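Local coordinates for AP endonuclease, family protein 2 (Mycobacterium smegmatis, PDB 5TNV) that binds a magnesium ion in a xylose isomerase-like TIM barrel and may act as an endonuclease, at residues H182-G187 / D214-G219; K118-A123 / V176-D181. One frame throughout, in Å; residues are numbered along the deposited sequence.

In the fold
Both interactions hold helix 169-185 of the TIM barrel, at successive places along its length. Interaction 2 comes first: the helix runs nearly parallel to helix 116-133, and its Leu179, buried against strand 189-193, packs on Leu120 and Ala123 of that neighbour, with the partly exposed Leu120 and Glu178 at the outer margin. Interaction 1 follows at the C-terminal end of the same helix, where an arginine reaches the turn that leads into strand 218-221, and charge replaces most of the apolar packing. Their centres lie about 11 Å apart, and the two contacts touch where Asp181 OD1 bonds to His215 NE2. Neither is wholly core, but interaction 1 is the more superficial and polar.

Interaction 1 of 2, residues H182-G187 / D214-G219; sequences HARTNG and DHDAVG
Asp216 OD1 is gripped by two nitrogens of one arginine. Arg184 NE reaches Asp216 OD1 at 2.9 Å on its syn lone pair, with an N-H...O angle of 157°, while Arg184 NH1 comes to the same OD1 at 3.0 Å from above the carboxylate plane. The oxygen lies close to the guanidinium plane, yet carboxylate and guanidinium are steeply turned, 73° apart, so this is a side-on salt bridge to one oxygen rather than a flat, two-oxygen pair. A bend at chi3 turns the long arginine chain to bring NE and NH1 round to it. One guanidinium face lies over the His215 ring, the planes only 14° apart and offset, with Arg184 NH1 3.2 Å from His215 CE1. Both ring nitrogens of His215 are engaged: His215 ND1 accepts from Ala217 N at 3.0 Å, nearly in the ring plane, and NE2 bonds to Asp181, which also makes a long, weak ion pair with Arg184. Nearer the arginine's backbone, Arg184 CB packs on Ala217 CB at 3.7 Å; the small alanine lets helix and turn come close. His215 to Val218 form a type I beta turn entering strand 218-221, while a Schellman motif with Gly187 as its C-prime residue ends helix 169-185. The contact thus joins an outer helix to the following helix-to-strand turn of a TIM barrel.

Interaction 2 of 2, residues K118-A123 / V176-D181; sequences KNLADA and VRELGD
Leu120 is the first residue of 118-123 to reach across, and its two methyls divide the work. Leu120 CD1 lies 3.8 Å from Leu179 CG, the two leucines crossing at a slant, while Leu120 CD2 rests 3.8 Å from Glu178 OE2 at the more exposed margin. With chi1 at 179°, CG stands anti to the backbone N, which carries the branched end over to the other helix. Glu178 is extended, and its side chain crosses that of Leu120 at about a right angle, the carboxylate lying against Leu120 CD2; OE2 finds its hydrogen bond at His124, one residue beyond the segment. One turn after Leu120, Ala123 points at the same neighbour, and Ala123 CB meets Leu179 CD2 at 3.7 Å and Leu179 CD1 at 3.8 Å. Alanine suits this place because its short side chain lets both Leu179 methyls rest against its CB. The helix axes run nearly parallel, 10.8 Å apart at an angle of 18°, as neighbouring outer helices of a TIM barrel do. No hydrogen bond links the two segments, so their direct contact rests on van der Waals packing and the exclusion of water, with the charge of Glu178 kept to the outer margin.

Interaction 1 of 2, residues H182-G187 / D214-G219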
loop_
_atom_site.group_PDB
_atom_site.type_symbol
_atom_site.label_atom_id
_atom_site.label_comp_id
_atom_site.label_asym_id
_atom_site.label_seq_id
_atom_site.Cartn_x
_atom_site.Cartn_y
_atom_site.Cartn_z
ATOM N N HIS A 182 -19.682 37.299 -2.561
ATOM C CA HIS A 182 -19.561 37.156 -4.030
ATOM C C HIS A 182 -19.977 35.754 -4.461
ATOM O O HIS A 182 -20.711 35.588 -5.435
ATOM C CB HIS A 182 -18.180 37.598 -4.468
ATOM C CG HIS A 182 -17.976 37.711 -5.938
ATOM N ND1 HIS A 182 -16.730 38.017 -6.429
ATOM C CD2 HIS A 182 -18.813 37.591 -6.994
ATOM C CE1 HIS A 182 -16.852 38.064 -7.767
ATOM N NE2 HIS A 182 -18.079 37.815 -8.119
ATOM N N ALA A 183 -19.474 34.768 -3.720
ATOM C CA ALA A 183 -19.880 33.371 -4.012
ATOM C C ALA A 183 -21.386 33.213 -3.975
ATOM O O ALA A 183 -21.997 32.630 -4.871
ATOM C CB ALA A 183 -19.155 32.426 -3.029
ATOM N N ARG A 184 -22.006 33.707 -2.879
ATOM C CA ARG A 184 -23.453 33.588 -2.739
ATOM C C ARG A 184 -24.206 34.180 -3.925
ATOM O O ARG A 184 -25.102 33.583 -4.503
ATOM C CB ARG A 184 -23.916 34.239 -1.448
ATOM C CG ARG A 184 -25.360 33.950 -1.100
ATOM C CD ARG A 184 -26.023 34.860 -0.136
ATOM N NE ARG A 184 -25.597 34.857 1.204
ATOM C CZ ARG A 184 -25.020 35.866 1.875
ATOM N NH1 ARG A 184 -24.749 35.616 3.138
ATOM N NH2 ARG A 184 -24.684 37.052 1.384
ATOM N N THR A 185 -23.802 35.378 -4.322
ATOM C CA THR A 185 -24.432 36.045 -5.479
ATOM C C THR A 185 -24.317 35.202 -6.742
ATOM O O THR A 185 -25.224 35.207 -7.578
ATOM C CB THR A 185 -23.770 37.407 -5.666
ATOM O OG1 THR A 185 -24.052 38.149 -4.481
ATOM C CG2 THR A 185 -24.284 38.131 -6.917
ATOM N N ASN A 186 -23.222 34.483 -6.903
ATOM C CA ASN A 186 -22.971 33.634 -8.048
ATOM C C ASN A 186 -23.522 32.228 -7.936
ATOM O O ASN A 186 -23.284 31.412 -8.825
ATOM C CB ASN A 186 -21.488 33.603 -8.394
ATOM C CG ASN A 186 -21.030 34.889 -9.045
ATOM O OD1 ASN A 186 -21.756 35.886 -9.122
ATOM N ND2 ASN A 186 -19.828 34.874 -9.605
ATOM N N GLY A 187 -24.281 31.962 -6.880
ATOM C CA GLY A 187 -24.915 30.662 -6.721
ATOM C C GLY A 187 -23.946 29.560 -6.311
ATOM O O GLY A 187 -24.322 28.386 -6.493
ATOM N N ASP A 214 -19.495 33.272 10.185
ATOM C CA ASP A 214 -20.953 33.425 10.253
ATOM C C ASP A 214 -21.529 33.774 8.886
ATOM O O ASP A 214 -22.223 34.796 8.703
ATOM C CB ASP A 214 -21.342 34.494 11.281
ATOM C CG ASP A 214 -22.816 34.453 11.592
ATOM O OD1 ASP A 214 -23.446 33.389 11.411
ATOM O OD2 ASP A 214 -23.373 35.488 12.019
ATOM N N HIS A 215 -21.241 32.965 7.905
ATOM C CA HIS A 215 -21.661 33.253 6.516
ATOM C C HIS A 215 -22.208 31.988 5.892
ATOM O O HIS A 215 -21.493 30.961 5.813
ATOM C CB HIS A 215 -20.450 33.814 5.741
ATOM C CG HIS A 215 -20.889 34.476 4.471
ATOM N ND1 HIS A 215 -21.493 33.799 3.419
ATOM C CD2 HIS A 215 -20.817 35.791 4.113
ATOM C CE1 HIS A 215 -21.732 34.741 2.498
ATOM N NE2 HIS A 215 -21.346 35.927 2.889
ATOM N N ASP A 216 -23.438 32.052 5.377
ATOM C CA ASP A 216 -24.092 30.872 4.839
ATOM C C ASP A 216 -23.602 30.437 3.460
ATOM O O ASP A 216 -24.094 29.405 2.961
ATOM C CB ASP A 216 -25.605 31.026 4.821
ATOM C CG ASP A 216 -26.161 32.053 3.894
ATOM O OD1 ASP A 216 -25.432 32.682 3.111
ATOM O OD2 ASP A 216 -27.400 32.247 3.989
ATOM N N ALA A 217 -22.661 31.124 2.881
ATOM C CA ALA A 217 -22.007 30.648 1.640
ATOM C C ALA A 217 -20.541 30.336 1.861
ATOM O O ALA A 217 -19.804 30.229 0.874
ATOM C CB ALA A 217 -22.221 31.618 0.490
ATOM N N VAL A 218 -20.132 30.139 3.108
ATOM C CA VAL A 218 -18.767 29.700 3.422
ATOM C C VAL A 218 -18.854 28.425 4.246
ATOM O O VAL A 218 -19.746 28.280 5.102
ATOM C CB VAL A 218 -17.992 30.789 4.178
ATOM C CG1 VAL A 218 -16.544 30.328 4.395
ATOM C CG2 VAL A 218 -18.006 32.126 3.416
ATOM N N GLY A 219 -17.967 27.485 4.000
ATOM C CA GLY A 219 -17.911 26.238 4.780
ATOM C C GLY A 219 -16.462 25.775 4.850
ATOM O O GLY A 219 -15.563 26.374 4.264
#

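Interaction 2 of 2, residues K118-A123 / V176-D181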
loop_
_atom_site.group_PDB
_atom_site.type_symbol
_atom_site.label_atom_id
_atom_site.label_comp_id
_atom_site.label_asym_id
_atom_site.label_seq_id
_atom_site.Cartn_x
_atom_site.Cartn_y
_atom_site.Cartn_z
ATOM N N LYS A 118 -3.528 40.796 -4.075
ATOM C CA LYS A 118 -3.564 40.124 -5.383
ATOM C C LYS A 118 -4.324 38.814 -5.293
ATOM O O LYS A 118 -5.136 38.481 -6.182
ATOM C CB LYS A 118 -2.133 39.881 -5.875
ATOM C CG LYS A 118 -2.044 39.008 -7.112
ATOM C CD LYS A 118 -0.620 38.656 -7.537
ATOM C CE LYS A 118 -0.502 37.607 -8.640
ATOM N NZ LYS A 118 -1.819 37.378 -9.285
ATOM N N ASN A 119 -4.027 38.035 -4.236
ATOM C CA ASN A 119 -4.710 36.749 -4.061
ATOM C C ASN A 119 -6.216 36.904 -3.854
ATOM O O ASN A 119 -6.992 36.115 -4.368
ATOM C CB ASN A 119 -4.023 35.991 -2.905
ATOM C CG ASN A 119 -2.598 35.590 -3.249
ATOM O OD1 ASN A 119 -2.187 35.526 -4.430
ATOM N ND2 ASN A 119 -1.790 35.312 -2.232
ATOM N N LEU A 120 -6.591 37.952 -3.090
ATOM C CA LEU A 120 -8.014 38.255 -2.913
ATOM C C LEU A 120 -8.659 38.560 -4.246
ATOM O O LEU A 120 -9.771 38.077 -4.545
ATOM C CB LEU A 120 -8.135 39.408 -1.917
ATOM C CG LEU A 120 -9.566 39.891 -1.626
ATOM C CD1 LEU A 120 -10.383 38.850 -0.899
ATOM C CD2 LEU A 120 -9.519 41.181 -0.797
ATOM N N ALA A 121 -7.991 39.415 -5.051
ATOM C CA ALA A 121 -8.534 39.773 -6.357
ATOM C C ALA A 121 -8.664 38.533 -7.279
ATOM O O ALA A 121 -9.661 38.360 -8.010
ATOM C CB ALA A 121 -7.709 40.847 -7.030
ATOM N N ASP A 122 -7.654 37.661 -7.261
ATOM C CA ASP A 122 -7.708 36.429 -8.034
ATOM C C ASP A 122 -8.819 35.527 -7.555
ATOM O O ASP A 122 -9.492 34.874 -8.373
ATOM C CB ASP A 122 -6.323 35.744 -8.007
ATOM C CG ASP A 122 -5.275 36.456 -8.814
ATOM O OD1 ASP A 122 -5.605 37.280 -9.675
ATOM O OD2 ASP A 122 -4.083 36.143 -8.576
ATOM N N ALA A 123 -9.055 35.439 -6.251
ATOM C CA ALA A 123 -10.160 34.644 -5.717
ATOM C C ALA A 123 -11.498 35.154 -6.273
ATOM O O ALA A 123 -12.346 34.368 -6.690
ATOM C CB ALA A 123 -10.122 34.625 -4.228
ATOM N N VAL A 176 -12.609 36.643 3.969
ATOM C CA VAL A 176 -13.451 35.458 3.761
ATOM C C VAL A 176 -14.893 35.863 3.551
ATOM O O VAL A 176 -15.544 35.352 2.643
ATOM C CB VAL A 176 -13.276 34.453 4.934
ATOM C CG1 VAL A 176 -14.383 33.431 4.888
ATOM C CG2 VAL A 176 -11.895 33.781 4.805
ATOM N N ARG A 177 -15.414 36.743 4.416
ATOM C CA ARG A 177 -16.790 37.172 4.246
ATOM C C ARG A 177 -17.044 37.872 2.933
ATOM O O ARG A 177 -18.063 37.696 2.281
ATOM C CB ARG A 177 -17.229 38.077 5.400
ATOM C CG ARG A 177 -17.353 37.386 6.754
ATOM C CD ARG A 177 -17.481 38.438 7.866
ATOM N NE ARG A 177 -17.736 37.898 9.144
ATOM C CZ ARG A 177 -17.706 38.573 10.270
ATOM N NH1 ARG A 177 -17.381 39.848 10.283
ATOM N NH2 ARG A 177 -17.989 37.880 11.374
ATOM N N GLU A 178 -16.096 38.704 2.532
ATOM C CA GLU A 178 -16.190 39.407 1.249
ATOM C C GLU A 178 -16.284 38.415 0.103
ATOM O O GLU A 178 -17.101 38.537 -0.832
ATOM C CB GLU A 178 -14.966 40.318 1.082
ATOM C CG GLU A 178 -14.873 41.127 -0.149
ATOM C CD GLU A 178 -13.552 41.902 -0.248
ATOM O OE1 GLU A 178 -13.014 42.351 0.826
ATOM O OE2 GLU A 178 -13.211 41.922 -1.452
ATOM N N LEU A 179 -15.422 37.379 0.123
ATOM C CA LEU A 179 -15.516 36.327 -0.879
ATOM C C LEU A 179 -16.807 35.559 -0.795
ATOM O O LEU A 179 -17.425 35.247 -1.828
ATOM C CB LEU A 179 -14.289 35.389 -0.784
ATOM C CG LEU A 179 -12.949 36.037 -1.168
ATOM C CD1 LEU A 179 -11.804 35.063 -0.803
ATOM C CD2 LEU A 179 -12.900 36.400 -2.636
ATOM N N GLY A 180 -17.250 35.256 0.423
ATOM C CA GLY A 180 -18.517 34.568 0.569
ATOM C C GLY A 180 -19.707 35.343 -0.003
ATOM O O GLY A 180 -20.612 34.734 -0.604
ATOM N N ASP A 181 -19.746 36.669 0.180
ATOM C CA ASP A 181 -20.816 37.459 -0.432
ATOM C C ASP A 181 -20.855 37.267 -1.938
ATOM O O ASP A 181 -21.929 37.104 -2.551
ATOM C CB ASP A 181 -20.693 38.933 -0.085
ATOM C CG ASP A 181 -20.903 39.329 1.336
ATOM O OD1 ASP A 181 -21.528 38.563 2.081
ATOM O OD2 ASP A 181 -20.461 40.434 1.690
#